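Local coordinates for protein RNA-dependent RNA Polymerase (Bombyx mori cytoplasmic polyhedrosis virus, PDB 6TZ0) that transcribes the viral double-stranded RNA genome conservatively into plus strands and, after core assembly, synthesises the complementary minus strands, at residues Q137-L149 with A200-Q212. Residues are numbered along the deposited sequence; the frame is centred on the assembly and turned at random.
Sequences QRKSRFADLWREL and ASILPTFVYTCCQ
Q137 donates NE2 to the carbonyl oxygen of S201 (3.2 Å); that oxygen lies in the Q137 amide plane, but the donor sits above the carbonyl plane, 38° out of it. This bond reaches the loop before helix 206-218, whereas a second polar link reaches Y208 within that helix. An extended side chain beyond CG carries the Q137 amide across T205 CG2, and its OE1 rests on the ring of P204, 3.6 Å from CB. The second link runs from the backbone: K139 N donates to Y208 OH at 3.2 Å, a bent bond with an N-H...O angle of 140°. With Y208 CG beside its own backbone N, the phenol reaches the 137-140 chain, with K139 O over one ring face. At the ring edge, near its plane, comes E148 OE1, 4.0 Å from CE1, while L145 CB approaches obliquely. The other oxygen of that carboxylate, OE2, accepts a nearly straight hydrogen bond from F142 N and a weak one from R141 N, so E148 ties the turn back onto its helix and also borders the phenol.

Beyond the phenol the contact is apolar. L145 CD1 meets V207 CB at 3.7 Å, the two side chains crossing at about a right angle, and V207 CG2 lies over one face of the W146 indole. Further along, L149 CD1 touches C210 CB, and C211 SG packs against L149 CA. F175 of helix 166-175 also covers V207 and C210; F181 stacks on W146.

The axes of 145-149 and 206-212 approach to 9.5 Å and cross at 23°, a packed, nearly parallel helix pair in the polymerase's N-terminal region. R147, on helix 145-160, and Y184, its side chain about 5 Å from that of W146, belong to an ATP site observed for this protein, though this chain has no ATP bound.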
loop_
_atom_site.group_PDB
_atom_site.type_symbol
_atom_site.label_atom_id
_atom_site.label_comp_id
_atom_site.label_asym_id
_atom_site.label_seq_id
_atom_site.Cartn_x
_atom_site.Cartn_y
_atom_site.Cartn_z
ATOM N N GLN A 137 -8.756 -20.362 -10.553
ATOM C CA GLN A 137 -8.206 -21.499 -9.833
ATOM C C GLN A 137 -6.802 -21.892 -10.264
ATOM O O GLN A 137 -6.112 -22.556 -9.488
ATOM C CB GLN A 137 -9.121 -22.719 -9.955
ATOM C CG GLN A 137 -10.377 -22.625 -9.126
ATOM C CD GLN A 137 -11.189 -23.899 -9.172
ATOM O OE1 GLN A 137 -10.849 -24.834 -9.890
ATOM N NE2 GLN A 137 -12.266 -23.947 -8.400
ATOM N N ARG A 138 -6.346 -21.522 -11.456
ATOM C CA ARG A 138 -4.991 -21.904 -11.840
ATOM C C ARG A 138 -3.996 -20.955 -11.177
ATOM O O ARG A 138 -3.892 -19.775 -11.527
ATOM C CB ARG A 138 -4.835 -22.000 -13.359
ATOM C CG ARG A 138 -5.173 -20.806 -14.219
ATOM C CD ARG A 138 -5.030 -21.184 -15.676
ATOM N NE ARG A 138 -3.655 -21.460 -16.072
ATOM C CZ ARG A 138 -2.820 -20.539 -16.539
ATOM N NH1 ARG A 138 -3.235 -19.292 -16.678
ATOM N NH2 ARG A 138 -1.585 -20.868 -16.886
ATOM N N LYS A 139 -3.303 -21.470 -10.162
ATOM C CA LYS A 139 -2.335 -20.718 -9.365
ATOM C C LYS A 139 -1.119 -21.616 -9.201
ATOM O O LYS A 139 -0.994 -22.314 -8.197
ATOM C CB LYS A 139 -2.914 -20.342 -8.012
ATOM C CG LYS A 139 -4.010 -19.336 -8.045
ATOM C CD LYS A 139 -4.522 -19.117 -6.659
ATOM C CE LYS A 139 -5.630 -18.113 -6.686
ATOM N NZ LYS A 139 -5.107 -16.765 -7.042
ATOM N N SER A 140 -0.216 -21.584 -10.164
ATOM C CA SER A 140 0.950 -22.446 -10.125
ATOM C C SER A 140 2.205 -21.598 -10.214
ATOM O O SER A 140 2.260 -20.630 -10.977
ATOM C CB SER A 140 0.910 -23.468 -11.247
ATOM O OG SER A 140 1.003 -22.836 -12.505
ATOM N N ARG A 141 3.210 -21.966 -9.430
ATOM C CA ARG A 141 4.393 -21.131 -9.333
ATOM C C ARG A 141 5.438 -21.454 -10.392
ATOM O O ARG A 141 6.044 -20.537 -10.955
ATOM C CB ARG A 141 4.995 -21.246 -7.931
ATOM C CG ARG A 141 6.129 -20.268 -7.679
ATOM C CD ARG A 141 6.615 -20.325 -6.257
ATOM N NE ARG A 141 5.643 -19.804 -5.308
ATOM C CZ ARG A 141 5.560 -18.530 -4.949
ATOM N NH1 ARG A 141 6.397 -17.636 -5.448
ATOM N NH2 ARG A 141 4.643 -18.152 -4.077
ATOM N N PHE A 142 5.656 -22.728 -10.705
ATOM C CA PHE A 142 6.799 -23.085 -11.532
ATOM C C PHE A 142 6.420 -23.717 -12.861
ATOM O O PHE A 142 7.008 -23.376 -13.892
ATOM C CB PHE A 142 7.727 -24.024 -10.757
ATOM C CG PHE A 142 8.311 -23.405 -9.530
ATOM C CD1 PHE A 142 9.253 -22.398 -9.631
ATOM C CD2 PHE A 142 7.944 -23.847 -8.275
ATOM C CE1 PHE A 142 9.803 -21.831 -8.506
ATOM C CE2 PHE A 142 8.496 -23.286 -7.148
ATOM C CZ PHE A 142 9.427 -22.279 -7.266
ATOM N N ALA A 143 5.458 -24.627 -12.873
ATOM C CA ALA A 143 5.125 -25.372 -14.076
ATOM C C ALA A 143 3.632 -25.656 -14.037
ATOM O O ALA A 143 2.884 -24.985 -13.323
ATOM C CB ALA A 143 5.973 -26.650 -14.176
ATOM N N ASP A 144 3.191 -26.635 -14.817
ATOM C CA ASP A 144 1.825 -27.110 -14.697
ATOM C C ASP A 144 1.622 -27.797 -13.351
ATOM O O ASP A 144 2.572 -28.199 -12.678
ATOM C CB ASP A 144 1.489 -28.064 -15.840
ATOM C CG ASP A 144 1.435 -27.361 -17.182
ATOM O OD1 ASP A 144 1.116 -26.154 -17.211
ATOM O OD2 ASP A 144 1.709 -28.014 -18.212
ATOM N N LEU A 145 0.355 -27.932 -12.965
ATOM C CA LEU A 145 0.030 -28.438 -11.637
ATOM C C LEU A 145 0.308 -29.931 -11.509
ATOM O O LEU A 145 0.654 -30.407 -10.417
ATOM C CB LEU A 145 -1.430 -28.121 -11.306
ATOM C CG LEU A 145 -2.624 -28.883 -11.892
ATOM C CD1 LEU A 145 -3.854 -28.518 -11.103
ATOM C CD2 LEU A 145 -2.866 -28.592 -13.357
ATOM N N TRP A 146 0.201 -30.680 -12.607
ATOM C CA TRP A 146 0.499 -32.102 -12.529
ATOM C C TRP A 146 1.994 -32.346 -12.412
ATOM O O TRP A 146 2.405 -33.320 -11.782
ATOM C CB TRP A 146 -0.074 -32.849 -13.733
ATOM C CG TRP A 146 -1.566 -32.769 -13.826
ATOM C CD1 TRP A 146 -2.288 -32.058 -14.731
ATOM C CD2 TRP A 146 -2.515 -33.359 -12.933
ATOM N NE1 TRP A 146 -3.630 -32.200 -14.486
ATOM C CE2 TRP A 146 -3.796 -32.995 -13.385
ATOM C CE3 TRP A 146 -2.408 -34.181 -11.811
ATOM C CZ2 TRP A 146 -4.955 -33.415 -12.750
ATOM C CZ3 TRP A 146 -3.555 -34.593 -11.184
ATOM C CH2 TRP A 146 -4.812 -34.214 -11.654
ATOM N N ARG A 147 2.818 -31.451 -12.955
ATOM C CA ARG A 147 4.262 -31.569 -12.778
ATOM C C ARG A 147 4.670 -31.275 -11.341
ATOM O O ARG A 147 5.581 -31.915 -10.804
ATOM C CB ARG A 147 4.976 -30.630 -13.740
ATOM C CG ARG A 147 4.788 -31.016 -15.178
ATOM C CD ARG A 147 5.489 -30.061 -16.098
ATOM N NE ARG A 147 5.248 -30.406 -17.489
ATOM C CZ ARG A 147 5.668 -29.686 -18.518
ATOM N NH1 ARG A 147 5.401 -30.079 -19.755
ATOM N NH2 ARG A 147 6.352 -28.569 -18.311
ATOM N N GLU A 148 3.988 -30.327 -10.697
ATOM C CA GLU A 148 4.260 -30.040 -9.294
ATOM C C GLU A 148 3.816 -31.189 -8.398
ATOM O O GLU A 148 4.518 -31.543 -7.437
ATOM C CB GLU A 148 3.579 -28.734 -8.897
ATOM C CG GLU A 148 4.121 -27.529 -9.645
ATOM C CD GLU A 148 3.475 -26.231 -9.220
ATOM O OE1 GLU A 148 2.523 -26.272 -8.418
ATOM O OE2 GLU A 148 3.916 -25.167 -9.691
ATOM N N LEU A 149 2.673 -31.807 -8.717
ATOM C CA LEU A 149 2.251 -32.987 -7.971
ATOM C C LEU A 149 3.200 -34.163 -8.208
ATOM O O LEU A 149 3.479 -34.934 -7.280
ATOM C CB LEU A 149 0.812 -33.350 -8.343
ATOM C CG LEU A 149 0.170 -34.480 -7.538
ATOM C CD1 LEU A 149 0.090 -34.102 -6.078
ATOM C CD2 LEU A 149 -1.199 -34.824 -8.065
ATOM N N ALA A 200 -15.946 -32.585 -9.881
ATOM C CA ALA A 200 -16.380 -31.456 -9.069
ATOM C C ALA A 200 -15.702 -30.160 -9.494
ATOM O O ALA A 200 -14.716 -30.156 -10.230
ATOM C CB ALA A 200 -16.093 -31.714 -7.593
ATOM N N SER A 201 -16.246 -29.047 -9.003
ATOM C CA SER A 201 -15.772 -27.734 -9.427
ATOM C C SER A 201 -14.537 -27.301 -8.651
ATOM O O SER A 201 -13.621 -26.695 -9.216
ATOM C CB SER A 201 -16.889 -26.712 -9.263
ATOM O OG SER A 201 -17.263 -26.616 -7.904
ATOM N N ILE A 202 -14.489 -27.608 -7.349
ATOM C CA ILE A 202 -13.356 -27.231 -6.503
ATOM C C ILE A 202 -12.206 -28.219 -6.619
ATOM O O ILE A 202 -11.155 -28.033 -5.994
ATOM C CB ILE A 202 -13.911 -27.077 -5.071
ATOM C CG1 ILE A 202 -12.991 -26.235 -4.180
ATOM C CG2 ILE A 202 -14.146 -28.446 -4.463
ATOM C CD1 ILE A 202 -12.749 -24.836 -4.682
ATOM N N LEU A 203 -12.363 -29.244 -7.446
ATOM C CA LEU A 203 -11.374 -30.313 -7.542
ATOM C C LEU A 203 -9.995 -29.912 -8.087
ATOM O O LEU A 203 -9.012 -30.550 -7.676
ATOM C CB LEU A 203 -12.013 -31.453 -8.348
ATOM C CG LEU A 203 -11.520 -32.900 -8.351
ATOM C CD1 LEU A 203 -10.437 -33.145 -9.357
ATOM C CD2 LEU A 203 -11.056 -33.296 -6.962
ATOM N N PRO A 204 -9.822 -28.914 -8.980
ATOM C CA PRO A 204 -8.435 -28.527 -9.325
ATOM C C PRO A 204 -7.639 -27.820 -8.233
ATOM O O PRO A 204 -6.443 -27.586 -8.430
ATOM C CB PRO A 204 -8.622 -27.624 -10.548
ATOM C CG PRO A 204 -9.826 -28.101 -11.162
ATOM C CD PRO A 204 -10.736 -28.467 -10.051
ATOM N N THR A 205 -8.245 -27.454 -7.103
ATOM C CA THR A 205 -7.452 -26.884 -6.016
ATOM C C THR A 205 -6.845 -27.977 -5.146
ATOM O O THR A 205 -5.900 -27.732 -4.385
ATOM C CB THR A 205 -8.304 -25.946 -5.167
ATOM O OG1 THR A 205 -9.399 -26.676 -4.606
ATOM C CG2 THR A 205 -8.839 -24.810 -6.009
ATOM N N PHE A 206 -7.365 -29.196 -5.249
ATOM C CA PHE A 206 -6.867 -30.259 -4.391
ATOM C C PHE A 206 -5.559 -30.842 -4.869
ATOM O O PHE A 206 -4.893 -31.527 -4.092
ATOM C CB PHE A 206 -7.910 -31.344 -4.240
ATOM C CG PHE A 206 -8.995 -30.945 -3.342
ATOM C CD1 PHE A 206 -8.808 -30.995 -1.974
ATOM C CD2 PHE A 206 -10.175 -30.453 -3.844
ATOM C CE1 PHE A 206 -9.791 -30.594 -1.128
ATOM C CE2 PHE A 206 -11.163 -30.052 -3.000
ATOM C CZ PHE A 206 -10.964 -30.123 -1.643
ATOM N N VAL A 207 -5.155 -30.556 -6.103
ATOM C CA VAL A 207 -3.786 -30.846 -6.511
ATOM C C VAL A 207 -2.816 -30.024 -5.675
ATOM O O VAL A 207 -1.829 -30.547 -5.142
ATOM C CB VAL A 207 -3.620 -30.577 -8.015
ATOM C CG1 VAL A 207 -2.198 -30.863 -8.461
ATOM C CG2 VAL A 207 -4.606 -31.402 -8.798
ATOM N N TYR A 208 -3.129 -28.741 -5.484
ATOM C CA TYR A 208 -2.295 -27.875 -4.664
ATOM C C TYR A 208 -2.405 -28.233 -3.190
ATOM O O TYR A 208 -1.425 -28.111 -2.447
ATOM C CB TYR A 208 -2.687 -26.418 -4.881
ATOM C CG TYR A 208 -2.626 -25.952 -6.316
ATOM C CD1 TYR A 208 -1.414 -25.874 -6.983
ATOM C CD2 TYR A 208 -3.766 -25.514 -6.973
ATOM C CE1 TYR A 208 -1.347 -25.439 -8.285
ATOM C CE2 TYR A 208 -3.706 -25.063 -8.275
ATOM C CZ TYR A 208 -2.493 -25.026 -8.925
ATOM O OH TYR A 208 -2.410 -24.578 -10.219
ATOM N N THR A 209 -3.585 -28.682 -2.760
ATOM C CA THR A 209 -3.762 -29.145 -1.384
ATOM C C THR A 209 -2.917 -30.384 -1.098
ATOM O O THR A 209 -2.266 -30.470 -0.049
ATOM C CB THR A 209 -5.239 -29.432 -1.125
ATOM O OG1 THR A 209 -6.009 -28.264 -1.427
ATOM C CG2 THR A 209 -5.472 -29.809 0.320
ATOM N N CYS A 210 -2.909 -31.349 -2.025
ATOM C CA CYS A 210 -2.047 -32.519 -1.900
ATOM C C CYS A 210 -0.572 -32.149 -1.956
ATOM O O CYS A 210 0.239 -32.769 -1.258
ATOM C CB CYS A 210 -2.370 -33.538 -2.994
ATOM S SG CYS A 210 -3.951 -34.379 -2.831
ATOM N N CYS A 211 -0.212 -31.141 -2.761
ATOM C CA CYS A 211 1.169 -30.658 -2.774
ATOM C C CYS A 211 1.571 -30.065 -1.428
ATOM O O CYS A 211 2.688 -30.294 -0.951
ATOM C CB CYS A 211 1.368 -29.631 -3.886
ATOM S SG CYS A 211 1.389 -30.289 -5.556
ATOM N N GLN A 212 0.659 -29.343 -0.777
ATOM C CA GLN A 212 0.979 -28.770 0.528
ATOM C C GLN A 212 1.057 -29.840 1.614
ATOM O O GLN A 212 1.908 -29.760 2.508
ATOM C CB GLN A 212 -0.047 -27.706 0.903
ATOM C CG GLN A 212 0.312 -26.948 2.159
ATOM C CD GLN A 212 1.566 -26.124 1.985
ATOM O OE1 GLN A 212 1.765 -25.488 0.953
ATOM N NE2 GLN A 212 2.426 -26.136 2.993
#